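Local coordinates for protein acetylxylan esterase (Geobacillus stearothermophilus, PDB 5BN1) that removes acetyl side groups from the xylose backbone units of xylan and xylo-oligosaccharides, working as a serine esterase of the GDSL family in a doughnut-shaped homooctamer, at residues D83-M88 and P126-I131; G130-T135 and N166-D171; P136-G141 and R149-Y154. The protein carries 1 engineered substitution. All coordinates share one frame; numbering follows the deposited sequence. Where two conformers were deposited one is given.

Contact 1. Residues D83-M88 and P126-I131; sequences DWVSIM and PLVKGI
The indole of W84 lies over the backbone of G130. G130 CA sits above the six-membered ring, 3.7 Å from its centroid and 23° off the ring normal, a CH-pi contact. With CG anti to the carbonyl carbon (chi1 -72°), the ring leans toward the neighbouring strand. G130 has no side chain to hold it off. K129 CB lies over the same face, 4.1 Å from W84 NE1. W84 NE1 itself is hydrogen-bonded to E7 OE2.

The K129 side chain crosses the indole at about a right angle and runs beside D83, both pointing the same way. Its end bends to bring NZ within 2.8 Å of D83 OD1 in a salt bridge. NZ meets OD1 from above the carboxylate plane, 51° out of it. The other oxygen, OD2, takes a hydrogen bond from the backbone N of K8, which ties the carboxylate down at both ends.

Between the backbones, D83 O accepts from G130 N at 3.1 Å and, more weakly, from K129 N. V85 N then donates to G130 O at 3.1 Å. This is parallel pairing, with W84 opposite G130 and V85 opposite I131. V85, I87 and I131 share the face away from the indole. There I87 CD1 meets I131 CG2 at 4.3 Å, and V85 CG2 lies equally far from V128 CG1.

Strand 84-88 is central in the five-stranded parallel sheet, between strands 8-13 and 130-134. On the indole's side, W84 also packs on L9 and I132. On the other face, helix 66-78 covers the strand, with V77 against V85 and W73 against I87.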
ATOM      1  N   ASP A  83      11.278  21.615 -32.103  1.00 20.44           N
ATOM      2  CA  ASP A  83      12.257  22.467 -32.749  1.00 20.43           C
ATOM      3  C   ASP A  83      13.686  22.070 -32.593  1.00 19.13           C
ATOM      4  O   ASP A  83      14.506  22.076 -33.448  1.00 20.50           O
ATOM      5  CB  ASP A  83      12.096  23.904 -32.287  1.00 22.97           C
ATOM      6  CG  ASP A  83      10.730  24.436 -32.578  1.00 25.13           C
ATOM      7  OD1 ASP A  83      10.409  24.535 -33.874  1.00 27.56           O
ATOM      8  OD2 ASP A  83       9.862  24.676 -31.713  1.00 24.54           O
ATOM      9  N   TRP A  84      14.005  21.466 -31.386  1.00 18.37           N
ATOM     10  CA  TRP A  84      15.280  20.978 -31.094  1.00 16.57           C
ATOM     11  C   TRP A  84      15.122  19.588 -30.429  1.00 16.68           C
ATOM     12  O   TRP A  84      14.173  19.373 -29.662  1.00 17.65           O
ATOM     13  CB  TRP A  84      16.022  21.840 -30.100  1.00 18.82           C
ATOM     14  CG  TRP A  84      16.472  23.100 -30.611  1.00 19.16           C
ATOM     15  CD1 TRP A  84      15.730  24.223 -30.728  1.00 26.40           C
ATOM     16  CD2 TRP A  84      17.784  23.380 -31.139  1.00 20.02           C
ATOM     17  NE1 TRP A  84      16.526  25.198 -31.334  1.00 24.42           N
ATOM     18  CE2 TRP A  84      17.765  24.705 -31.589  1.00 28.01           C
ATOM     19  CE3 TRP A  84      18.927  22.613 -31.335  1.00 22.58           C
ATOM     20  CZ2 TRP A  84      18.857  25.287 -32.185  1.00 26.30           C
ATOM     21  CZ3 TRP A  84      20.044  23.224 -31.882  1.00 25.58           C
ATOM     22  CH2 TRP A  84      19.986  24.540 -32.289  1.00 26.68           C
ATOM     23  N   VAL A  85      15.952  18.655 -30.900  1.00 16.61           N
ATOM     24  CA  VAL A  85      15.965  17.300 -30.346  1.00 15.65           C
ATOM     25  C   VAL A  85      17.333  16.994 -29.812  1.00 14.93           C
ATOM     26  O   VAL A  85      18.366  17.039 -30.444  1.00 16.32           O
ATOM     27  CB  VAL A  85      15.574  16.205 -31.388  1.00 16.66           C
ATOM     28  CG1 VAL A  85      15.603  14.782 -30.786  1.00 18.13           C
ATOM     29  CG2 VAL A  85      14.214  16.448 -31.909  1.00 16.87           C
ATOM     30  N   SER A  86      17.373  16.652 -28.502  1.00 13.97           N
ATOM     31  CA  SER A  86      18.558  16.237 -27.758  1.00 13.73           C
ATOM     32  C   SER A  86      18.481  14.703 -27.543  1.00 14.04           C
ATOM     33  O   SER A  86      17.464  14.177 -27.105  1.00 15.10           O
ATOM     34  CB  SER A  86      18.700  16.885 -26.363  1.00 13.63           C
ATOM     35  OG  SER A  86      19.839  16.478 -25.717  1.00 16.41           O
ATOM     36  N   ILE A  87      19.528  14.036 -28.008  1.00 13.79           N
ATOM     37  CA  ILE A  87      19.631  12.573 -27.943  1.00 14.66           C
ATOM     38  C   ILE A  87      20.813  12.223 -27.067  1.00 12.65           C
ATOM     39  O   ILE A  87      21.948  12.611 -27.280  1.00 14.31           O
ATOM     40  CB  ILE A  87      19.835  11.908 -29.348  1.00 14.69           C
ATOM     41  CG1 ILE A  87      18.740  12.452 -30.263  1.00 15.18           C
ATOM     42  CG2 ILE A  87      19.887  10.404 -29.207  1.00 16.02           C
ATOM     43  CD1 ILE A  87      19.110  12.155 -31.743  1.00 18.44           C
ATOM     44  N   MET A  88      20.582  11.322 -26.061  1.00 11.71           N
ATOM     45  CA  MET A  88      21.665  10.690 -25.283  1.00 12.10           C
ATOM     46  C   MET A  88      21.312   9.229 -25.143  1.00 12.51           C
ATOM     47  O   MET A  88      20.462   8.763 -24.406  1.00 13.90           O
ATOM     48  CB  MET A  88      21.914  11.288 -23.875  1.00 12.33           C
ATOM     49  CG  MET A  88      23.126  10.668 -23.238  1.00 13.70           C
ATOM     50  SD  MET A  88      23.845  11.578 -21.856  1.00 15.40           S
ATOM     51  CE  MET A  88      22.401  11.801 -20.851  1.00 16.93           C
ATOM     52  N   PRO A 126      15.948  17.406 -41.226  1.00 23.96           N
ATOM     53  CA  PRO A 126      15.172  18.355 -42.093  1.00 27.15           C
ATOM     54  C   PRO A 126      13.890  18.866 -41.501  1.00 28.72           C
ATOM     55  O   PRO A 126      13.404  19.918 -42.007  1.00 25.62           O
ATOM     56  CB  PRO A 126      14.794  17.514 -43.353  1.00 25.50           C
ATOM     57  CG  PRO A 126      15.444  16.204 -43.205  1.00 29.07           C
ATOM     58  CD  PRO A 126      16.133  16.092 -41.866  1.00 23.30           C
ATOM     59  N   LEU A 127      13.395  18.230 -40.414  1.00 23.94           N
ATOM     60  CA  LEU A 127      12.160  18.468 -39.796  1.00 21.65           C
ATOM     61  C   LEU A 127      12.254  19.391 -38.603  1.00 22.63           C
ATOM     62  O   LEU A 127      11.190  19.736 -38.036  1.00 23.47           O
ATOM     63  CB  LEU A 127      11.480  17.172 -39.403  1.00 25.54           C
ATOM     64  CG  LEU A 127      11.461  16.075 -40.459  1.00 28.23           C
ATOM     65  CD1 LEU A 127      10.820  14.785 -39.981  1.00 26.08           C
ATOM     66  CD2 LEU A 127      10.745  16.604 -41.686  1.00 34.07           C
ATOM     67  N   VAL A 128      13.431  19.748 -38.200  1.00 21.41           N
ATOM     68  CA  VAL A 128      13.610  20.472 -36.945  1.00 22.58           C
ATOM     69  C   VAL A 128      14.569  21.587 -37.146  1.00 22.77           C
ATOM     70  O   VAL A 128      15.308  21.743 -38.189  1.00 25.09           O
ATOM     71  CB  VAL A 128      14.253  19.546 -35.831  1.00 19.33           C
ATOM     72  CG1 VAL A 128      13.337  18.468 -35.620  1.00 20.37           C
ATOM     73  CG2 VAL A 128      15.649  19.105 -36.162  1.00 19.49           C
ATOM     74  N   LYS A 129      14.601  22.500 -36.179  1.00 19.57           N
ATOM     75  CA  LYS A 129      15.635  23.497 -36.136  1.00 19.78           C
ATOM     76  C   LYS A 129      17.024  23.080 -35.841  1.00 21.73           C
ATOM     77  O   LYS A 129      17.984  23.541 -36.427  1.00 24.51           O
ATOM     78  CB  LYS A 129      15.303  24.733 -35.190  1.00 23.96           C
ATOM     79  CG  LYS A 129      13.932  25.351 -35.451  1.00 31.53           C
ATOM     80  CD  LYS A 129      13.632  26.628 -34.602  1.00 36.83           C
ATOM     81  CE  LYS A 129      12.326  27.382 -34.955  1.00 38.44           C
ATOM     82  NZ  LYS A 129      11.274  26.618 -35.614  1.00 46.89           N
ATOM     83  N   GLY A 130      17.241  22.110 -34.905  1.00 19.85           N
ATOM     84  CA  GLY A 130      18.521  21.664 -34.634  1.00 18.83           C
ATOM     85  C   GLY A 130      18.489  20.329 -33.770  1.00 16.94           C
ATOM     86  O   GLY A 130      17.433  20.008 -33.270  1.00 18.56           O
ATOM     87  N   ILE A 131      19.647  19.709 -33.734  1.00 18.20           N
ATOM     88  CA  ILE A 131      19.820  18.425 -33.002  1.00 18.36           C
ATOM     89  C   ILE A 131      20.998  18.602 -32.151  1.00 17.25           C
ATOM     90  O   ILE A 131      22.062  19.108 -32.504  1.00 17.86           O
ATOM     91  CB  ILE A 131      20.006  17.276 -33.983  1.00 17.99           C
ATOM     92  CG1 ILE A 131      18.684  17.044 -34.713  1.00 21.98           C
ATOM     93  CG2 ILE A 131      20.460  15.995 -33.219  1.00 19.93           C
ATOM     94  CD1 ILE A 131      18.791  16.015 -35.822  1.00 24.86           C
TER

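Contact 2. Residues G130-T135 and N166-D171; sequences GIILMT and NSLFVD
L168 and V170 pair with I132 and M134 in the beta-alpha-beta unit formed by strand 130-134, helix 146-165 and strand 168-170. The strands are parallel, 21° apart in direction. I131 O accepts from L168 N at 2.9 Å, and L168 O accepts from L133 N, which stands above the carbonyl plane. L133 O and V170 O then take V170 N and T135 N. At the start of the pairing a water accepts from I131 N and makes a weak bond to N166 O.

In this crossover the helix covers the face carrying L133 and F169, through V158, K159 and A162. F169 has CG anti to its backbone N (chi1 173°). This swings the ring across to T135, where CE1 meets T135 CG2 obliquely at 3.4 Å. On the opposite face I132 lies alongside L168, with CG1 4.0 Å from CD1. I132 CG2 reaches V170 CG2 at 3.8 Å. M134 runs beside V170, and its CG is 4.0 Å from V170 CB. Helix 197-211 packs there, with A206 and E210 against V170. D171 ends the segment as N-cap of helix 172-180, its OD1 bonded to A174 N.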
ATOM      1  N   GLY A 130      17.241  22.110 -34.905  1.00 19.85           N
ATOM      2  CA  GLY A 130      18.521  21.664 -34.634  1.00 18.83           C
ATOM      3  C   GLY A 130      18.489  20.329 -33.770  1.00 16.94           C
ATOM      4  O   GLY A 130      17.433  20.008 -33.270  1.00 18.56           O
ATOM      5  N   ILE A 131      19.647  19.709 -33.734  1.00 18.20           N
ATOM      6  CA  ILE A 131      19.820  18.425 -33.002  1.00 18.36           C
ATOM      7  C   ILE A 131      20.998  18.602 -32.151  1.00 17.25           C
ATOM      8  O   ILE A 131      22.062  19.108 -32.504  1.00 17.86           O
ATOM      9  CB  ILE A 131      20.006  17.276 -33.983  1.00 17.99           C
ATOM     10  CG1 ILE A 131      18.684  17.044 -34.713  1.00 21.98           C
ATOM     11  CG2 ILE A 131      20.460  15.995 -33.219  1.00 19.93           C
ATOM     12  CD1 ILE A 131      18.791  16.015 -35.822  1.00 24.86           C
ATOM     13  N   ILE A 132      20.894  18.079 -30.863  1.00 14.66           N
ATOM     14  CA  ILE A 132      21.991  18.032 -30.002  1.00 14.48           C
ATOM     15  C   ILE A 132      22.327  16.565 -29.648  1.00 15.51           C
ATOM     16  O   ILE A 132      21.440  15.868 -29.223  1.00 17.02           O
ATOM     17  CB  ILE A 132      21.711  18.719 -28.599  1.00 15.95           C
ATOM     18  CG1 ILE A 132      21.206  20.160 -28.837  1.00 18.68           C
ATOM     19  CG2 ILE A 132      22.973  18.759 -27.782  1.00 17.41           C
ATOM     20  CD1 ILE A 132      19.851  20.482 -28.359  1.00 23.27           C
ATOM     21  N   LEU A 133      23.503  16.101 -30.047  1.00 14.43           N
ATOM     22  CA  LEU A 133      23.920  14.738 -29.797  1.00 15.07           C
ATOM     23  C   LEU A 133      24.817  14.786 -28.612  1.00 13.62           C
ATOM     24  O   LEU A 133      25.904  15.288 -28.550  1.00 14.79           O
ATOM     25  CB  LEU A 133      24.726  14.206 -31.043  1.00 15.75           C
ATOM     26  CG  LEU A 133      23.736  13.909 -32.125  1.00 16.70           C
ATOM     27  CD1 LEU A 133      24.552  13.616 -33.397  1.00 18.81           C
ATOM     28  CD2 LEU A 133      22.936  12.683 -31.889  1.00 24.47           C
ATOM     29  N   MET A 134      24.330  14.045 -27.549  1.00 14.41           N
ATOM     30  CA  MET A 134      25.149  13.848 -26.397  1.00 15.05           C
ATOM     31  C   MET A 134      25.705  12.455 -26.366  1.00 12.27           C
ATOM     32  O   MET A 134      25.025  11.504 -26.627  1.00 14.20           O
ATOM     33  CB  MET A 134      24.247  13.966 -25.133  1.00 14.69           C
ATOM     34  CG  MET A 134      23.487  15.256 -25.020  1.00 14.62           C
ATOM     35  SD  MET A 134      22.310  15.401 -23.535  1.00 17.15           S
ATOM     36  CE  MET A 134      23.544  15.426 -22.255  1.00 20.02           C
ATOM     37  N   THR A 135      26.950  12.335 -26.052  1.00 11.92           N
ATOM     38  CA  THR A 135      27.608  11.004 -25.999  1.00 11.61           C
ATOM     39  C   THR A 135      27.004  10.211 -24.829  1.00 11.90           C
ATOM     40  O   THR A 135      26.565  10.849 -23.844  1.00 11.70           O
ATOM     41  CB  THR A 135      29.121  10.999 -25.785  1.00 13.29           C
ATOM     42  OG1 THR A 135      29.514  11.650 -24.546  1.00 13.32           O
ATOM     43  CG2 THR A 135      29.807  11.833 -26.899  1.00 14.17           C
ATOM     44  N   ASN A 166      26.298  18.436 -38.818  1.00 23.68           N
ATOM     45  CA  ASN A 166      26.375  19.764 -38.266  0.70 31.27           C
ATOM     46  C   ASN A 166      25.370  19.878 -37.107  1.00 31.38           C
ATOM     47  O   ASN A 166      24.611  20.842 -36.964  1.00 27.44           O
ATOM     48  CB  ASN A 166      26.129  20.825 -39.396  0.70 32.52           C
ATOM     49  CG  ASN A 166      27.178  20.728 -40.503  0.70 37.70           C
ATOM     50  OD1 ASN A 166      28.364  20.617 -40.233  0.70 45.06           O
ATOM     51  ND2 ASN A 166      26.732  20.710 -41.755  0.70 44.52           N
ATOM     52  N   SER A 167      25.382  18.834 -36.281  1.00 24.91           N
ATOM     53  CA  SER A 167      24.569  18.880 -35.032  1.00 24.35           C
ATOM     54  C   SER A 167      25.429  19.458 -33.927  1.00 20.74           C
ATOM     55  O   SER A 167      26.642  19.391 -33.909  1.00 20.92           O
ATOM     56  CB  SER A 167      24.233  17.441 -34.707  1.00 21.58           C
ATOM     57  OG  SER A 167      23.336  16.837 -35.617  1.00 21.20           O
ATOM     58  N   LEU A 168      24.787  19.972 -32.884  1.00 17.64           N
ATOM     59  CA  LEU A 168      25.515  20.345 -31.706  1.00 16.69           C
ATOM     60  C   LEU A 168      25.918  18.998 -30.986  1.00 17.24           C
ATOM     61  O   LEU A 168      25.369  17.960 -31.245  1.00 17.00           O
ATOM     62  CB  LEU A 168      24.614  21.168 -30.752  1.00 19.44           C
ATOM     63  CG  LEU A 168      24.193  22.564 -31.294  1.00 20.36           C
ATOM     64  CD1 LEU A 168      23.298  23.291 -30.271  1.00 22.75           C
ATOM     65  CD2 LEU A 168      25.439  23.316 -31.570  1.00 25.95           C
ATOM     66  N   PHE A 169      26.875  19.126 -30.140  1.00 16.55           N
ATOM     67  CA  PHE A 169      27.596  17.946 -29.596  1.00 16.47           C
ATOM     68  C   PHE A 169      28.031  18.163 -28.177  1.00 16.41           C
ATOM     69  O   PHE A 169      28.731  19.151 -27.826  1.00 16.07           O
ATOM     70  CB  PHE A 169      28.824  17.631 -30.459  1.00 17.03           C
ATOM     71  CG  PHE A 169      29.724  16.561 -29.902  1.00 15.26           C
ATOM     72  CD1 PHE A 169      29.211  15.261 -29.862  1.00 14.94           C
ATOM     73  CD2 PHE A 169      30.910  16.792 -29.338  1.00 14.92           C
ATOM     74  CE1 PHE A 169      30.021  14.265 -29.317  1.00 14.75           C
ATOM     75  CE2 PHE A 169      31.760  15.803 -28.780  1.00 15.83           C
ATOM     76  CZ  PHE A 169      31.247  14.484 -28.776  1.00 13.51           C
ATOM     77  N   VAL A 170      27.631  17.225 -27.253  1.00 16.39           N
ATOM     78  CA  VAL A 170      28.087  17.273 -25.910  1.00 16.22           C
ATOM     79  C   VAL A 170      28.862  16.006 -25.572  1.00 15.42           C
ATOM     80  O   VAL A 170      28.271  14.901 -25.606  1.00 15.55           O
ATOM     81  CB  VAL A 170      26.835  17.361 -24.966  1.00 15.64           C
ATOM     82  CG1 VAL A 170      27.321  17.497 -23.497  1.00 14.74           C
ATOM     83  CG2 VAL A 170      25.922  18.481 -25.365  1.00 17.09           C
ATOM     84  N   ASP A 171      30.086  16.173 -25.171  1.00 14.07           N
ATOM     85  CA  ASP A 171      30.961  15.111 -24.764  1.00 14.48           C
ATOM     86  C   ASP A 171      30.760  14.913 -23.219  1.00 13.81           C
ATOM     87  O   ASP A 171      31.448  15.512 -22.420  1.00 14.38           O
ATOM     88  CB  ASP A 171      32.399  15.340 -25.102  1.00 16.36           C
ATOM     89  CG  ASP A 171      33.248  14.180 -24.866  1.00 16.17           C
ATOM     90  OD1 ASP A 171      32.847  13.145 -24.147  1.00 14.09           O
ATOM     91  OD2 ASP A 171      34.418  14.064 -25.416  1.00 20.49           O
TER
HETATM   92  O   HOH W   1      21.834  21.294 -35.191  1.00 28.85           O

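Contact 3. Residues P136-G141 and R149-Y154; sequences PFYIEG and RTMDQY
Y154, whose CB packs against P136 CG at 4.2 Å, has its OH held by two hydrogen bonds, to V108 O and Q97 NE2. Its hydroxyl is thus anchored well away from the loop. M151, one turn earlier, gives the largest share of the contact. CG is anti to its backbone N (chi1 -157°), and bends at chi2 and chi3 fold the chain over the loop. SD lies 3.8 Å from P136 CB. CE comes to 3.5 Å from F137 O and 4.0 Å from Y138 CB. F137 O is buried here with no polar partner in the model, so the methyl group closes over an unpaired carbonyl.

Residues 136-141 belong to the loop that links strand 130-134 to helix 146-165 in the beta-alpha-beta unit, and M151 packs the helix back on it. V94 of helix 91-99 touches M151 as well. An alanine here would remove SD and CE, which would probably leave P136 CB and Y138 CB without these contacts and open a gap over F137 O. The Y138 side chain lies about 7 Å from that of D191, inferred to belong to the charge relay system. Its OH is hydrogen-bonded to Y184 OH of a second subunit.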
ATOM      1  N   PRO A 136      26.903   8.918 -24.953  1.00 12.06           N
ATOM      2  CA  PRO A 136      26.835   8.109 -23.708  1.00 11.74           C
ATOM      3  C   PRO A 136      28.079   8.367 -22.892  1.00 12.09           C
ATOM      4  O   PRO A 136      29.096   9.011 -23.238  1.00 11.40           O
ATOM      5  CB  PRO A 136      26.667   6.718 -24.274  1.00 11.97           C
ATOM      6  CG  PRO A 136      27.630   6.684 -25.479  1.00 12.34           C
ATOM      7  CD  PRO A 136      27.290   8.002 -26.100  1.00 12.41           C
ATOM      8  N   PHE A 137      28.127   7.741 -21.688  1.00 11.99           N
ATOM      9  CA  PHE A 137      29.234   7.871 -20.807  1.00 11.33           C
ATOM     10  C   PHE A 137      29.274   6.638 -19.864  1.00 10.85           C
ATOM     11  O   PHE A 137      28.282   5.918 -19.759  1.00 11.08           O
ATOM     12  CB  PHE A 137      29.107   9.171 -19.905  1.00 10.62           C
ATOM     13  CG  PHE A 137      27.896   9.226 -19.023  1.00 10.74           C
ATOM     14  CD1 PHE A 137      27.963   8.564 -17.813  1.00 12.87           C
ATOM     15  CD2 PHE A 137      26.732   9.842 -19.409  1.00 11.67           C
ATOM     16  CE1 PHE A 137      26.805   8.530 -17.010  1.00 11.94           C
ATOM     17  CE2 PHE A 137      25.609   9.814 -18.651  1.00 12.04           C
ATOM     18  CZ  PHE A 137      25.630   9.128 -17.466  1.00 11.50           C
ATOM     19  N   TYR A 138      30.418   6.533 -19.217  1.00 10.96           N
ATOM     20  CA  TYR A 138      30.615   5.490 -18.182  1.00 11.26           C
ATOM     21  C   TYR A 138      31.462   6.118 -17.148  1.00 12.84           C
ATOM     22  O   TYR A 138      32.538   6.668 -17.453  1.00 12.55           O
ATOM     23  CB  TYR A 138      31.185   4.225 -18.750  1.00 11.88           C
ATOM     24  CG  TYR A 138      31.194   3.025 -17.830  1.00 10.90           C
ATOM     25  CD1 TYR A 138      30.024   2.598 -17.244  1.00 11.13           C
ATOM     26  CD2 TYR A 138      32.331   2.270 -17.651  1.00 10.94           C
ATOM     27  CE1 TYR A 138      29.978   1.477 -16.464  1.00 11.01           C
ATOM     28  CE2 TYR A 138      32.284   1.133 -16.839  1.00 10.45           C
ATOM     29  CZ  TYR A 138      31.110   0.741 -16.290  1.00 11.48           C
ATOM     30  OH  TYR A 138      31.121  -0.439 -15.538  1.00 12.69           O
ATOM     31  N   ILE A 139      30.977   6.092 -15.878  1.00 10.42           N
ATOM     32  CA  ILE A 139      31.683   6.846 -14.870  1.00 11.47           C
ATOM     33  C   ILE A 139      32.791   5.988 -14.296  1.00 11.64           C
ATOM     34  O   ILE A 139      32.683   5.248 -13.308  1.00 12.99           O
ATOM     35  CB  ILE A 139      30.673   7.340 -13.777  1.00 10.70           C
ATOM     36  CG1 ILE A 139      29.575   8.126 -14.406  1.00 11.97           C
ATOM     37  CG2 ILE A 139      31.447   8.132 -12.677  1.00 12.43           C
ATOM     38  CD1 ILE A 139      28.425   8.529 -13.471  1.00 13.80           C
ATOM     39  N   GLU A 140      33.950   6.012 -14.990  1.00 10.95           N
ATOM     40  CA  GLU A 140      35.064   5.106 -14.760  1.00 11.24           C
ATOM     41  C   GLU A 140      36.285   5.801 -15.366  1.00 14.87           C
ATOM     42  O   GLU A 140      36.212   6.136 -16.569  1.00 13.88           O
ATOM     43  CB  GLU A 140      34.815   3.726 -15.506  1.00 12.73           C
ATOM     44  CG  GLU A 140      36.027   2.859 -15.519  1.00 13.38           C
ATOM     45  CD  GLU A 140      36.622   2.632 -14.169  1.00 14.64           C
ATOM     46  OE1 GLU A 140      35.903   2.099 -13.244  1.00 13.85           O
ATOM     47  OE2 GLU A 140      37.826   3.015 -13.926  1.00 16.79           O
ATOM     48  N   GLY A 141      37.294   6.153 -14.593  1.00 14.72           N
ATOM     49  CA  GLY A 141      38.436   6.909 -15.101  1.00 16.15           C
ATOM     50  C   GLY A 141      39.489   6.079 -15.775  1.00 17.79           C
ATOM     51  O   GLY A 141      40.343   6.662 -16.487  1.00 17.91           O
ATOM     52  N   ARG A 149      36.263   1.498 -22.325  1.00 13.28           N
ATOM     53  CA  ARG A 149      36.860   1.520 -23.702  1.00 13.48           C
ATOM     54  C   ARG A 149      35.823   1.404 -24.752  1.00 12.68           C
ATOM     55  O   ARG A 149      35.783   2.163 -25.748  1.00 13.15           O
ATOM     56  CB  ARG A 149      37.911   0.462 -23.784  1.00 16.06           C
ATOM     57  CG  ARG A 149      38.644   0.439 -25.114  1.00 19.11           C
ATOM     58  CD  ARG A 149      39.830  -0.549 -24.963  1.00 28.37           C
ATOM     59  NE  ARG A 149      39.438  -1.927 -24.694  1.00 37.88           N
ATOM     60  CZ  ARG A 149      39.895  -2.808 -23.725  1.00 46.55           C
ATOM     61  NH1 ARG A 149      40.847  -2.546 -22.786  1.00 49.24           N
ATOM     62  NH2 ARG A 149      39.371  -4.045 -23.703  1.00 35.66           N
ATOM     63  N   THR A 150      34.874   0.470 -24.577  1.00 12.93           N
ATOM     64  CA  THR A 150      33.762   0.398 -25.471  1.00 12.22           C
ATOM     65  C   THR A 150      32.938   1.614 -25.595  1.00 12.86           C
ATOM     66  O   THR A 150      32.507   2.133 -26.596  1.00 12.84           O
ATOM     67  CB  THR A 150      32.971  -0.930 -25.242  1.00 12.21           C
ATOM     68  OG1 THR A 150      33.844  -2.076 -25.290  1.00 14.86           O
ATOM     69  CG2 THR A 150      31.810  -1.087 -26.120  1.00 13.72           C
ATOM     70  N   MET A 151      32.595   2.141 -24.386  1.00 11.30           N
ATOM     71  CA  MET A 151      31.801   3.315 -24.367  1.00 10.93           C
ATOM     72  C   MET A 151      32.450   4.503 -25.139  1.00 10.73           C
ATOM     73  O   MET A 151      31.759   5.220 -25.821  1.00 12.41           O
ATOM     74  CB  MET A 151      31.516   3.747 -22.887  1.00 12.40           C
ATOM     75  CG  MET A 151      30.306   4.589 -22.737  1.00 12.74           C
ATOM     76  SD  MET A 151      28.718   3.800 -23.052  1.00 13.22           S
ATOM     77  CE  MET A 151      28.638   2.876 -21.517  1.00 11.74           C
ATOM     78  N   ASP A 152      33.764   4.629 -24.955  1.00 11.62           N
ATOM     79  CA  ASP A 152      34.551   5.671 -25.676  1.00 11.52           C
ATOM     80  C   ASP A 152      34.403   5.475 -27.193  1.00 13.82           C
ATOM     81  O   ASP A 152      34.216   6.461 -27.958  1.00 13.85           O
ATOM     82  CB  ASP A 152      35.963   5.751 -25.290  1.00 13.77           C
ATOM     83  CG  ASP A 152      36.228   6.408 -23.930  1.00 15.90           C
ATOM     84  OD1 ASP A 152      35.297   6.778 -23.270  1.00 15.16           O
ATOM     85  OD2 ASP A 152      37.446   6.382 -23.602  1.00 15.80           O
ATOM     86  N   GLN A 153      34.399   4.204 -27.610  1.00 14.15           N
ATOM     87  CA  GLN A 153      34.205   3.921 -29.068  1.00 13.63           C
ATOM     88  C   GLN A 153      32.877   4.353 -29.571  1.00 12.63           C
ATOM     89  O   GLN A 153      32.686   4.978 -30.608  1.00 13.64           O
ATOM     90  CB  GLN A 153      34.503   2.474 -29.310  1.00 13.56           C
ATOM     91  CG  GLN A 153      34.312   2.155 -30.794  1.00 14.70           C
ATOM     92  CD  GLN A 153      34.693   0.726 -31.084  1.00 16.13           C
ATOM     93  OE1 GLN A 153      34.290  -0.257 -30.349  1.00 16.11           O
ATOM     94  NE2 GLN A 153      35.595   0.574 -32.057  1.00 13.79           N
ATOM     95  N   TYR A 154      31.749   4.102 -28.826  1.00 11.11           N
ATOM     96  CA  TYR A 154      30.414   4.577 -29.133  1.00 11.11           C
ATOM     97  C   TYR A 154      30.360   6.094 -29.108  1.00 11.97           C
ATOM     98  O   TYR A 154      29.703   6.696 -29.952  1.00 12.34           O
ATOM     99  CB  TYR A 154      29.355   3.940 -28.205  1.00 12.38           C
ATOM    100  CG  TYR A 154      28.958   2.495 -28.549  1.00 11.08           C
ATOM    101  CD1 TYR A 154      29.938   1.482 -28.537  1.00 12.66           C
ATOM    102  CD2 TYR A 154      27.655   2.160 -28.801  1.00 11.82           C
ATOM    103  CE1 TYR A 154      29.606   0.143 -28.901  1.00 12.05           C
ATOM    104  CE2 TYR A 154      27.302   0.849 -29.117  1.00 12.22           C
ATOM    105  CZ  TYR A 154      28.287  -0.097 -29.113  1.00 11.02           C
ATOM    106  OH  TYR A 154      27.953  -1.445 -29.444  1.00 12.52           O
TER

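How the contacts relate
Contacts 1 and 2 are adjacent pairings of one parallel sheet, with centres about 9 Å apart. They share strand 130-134, which lies between strands 84-88 and 168-170. V85 O and I87 O probably accept hydrogen bonds from I132 N and M134 N, so the sheet is continuous across them. Contact 3 lies about 17 Å from contact 2 and about 24 Å from contact 1, between centres. It falls, along the chain, between the two strands of contact 2, where the crossover leaves the sheet for helix 146-165. Contact 1 closes before it opens. M88 SD still packs on F137 CE2. The sheet core is thereby connected to a loop near the inferred charge relay residues and a subunit interface.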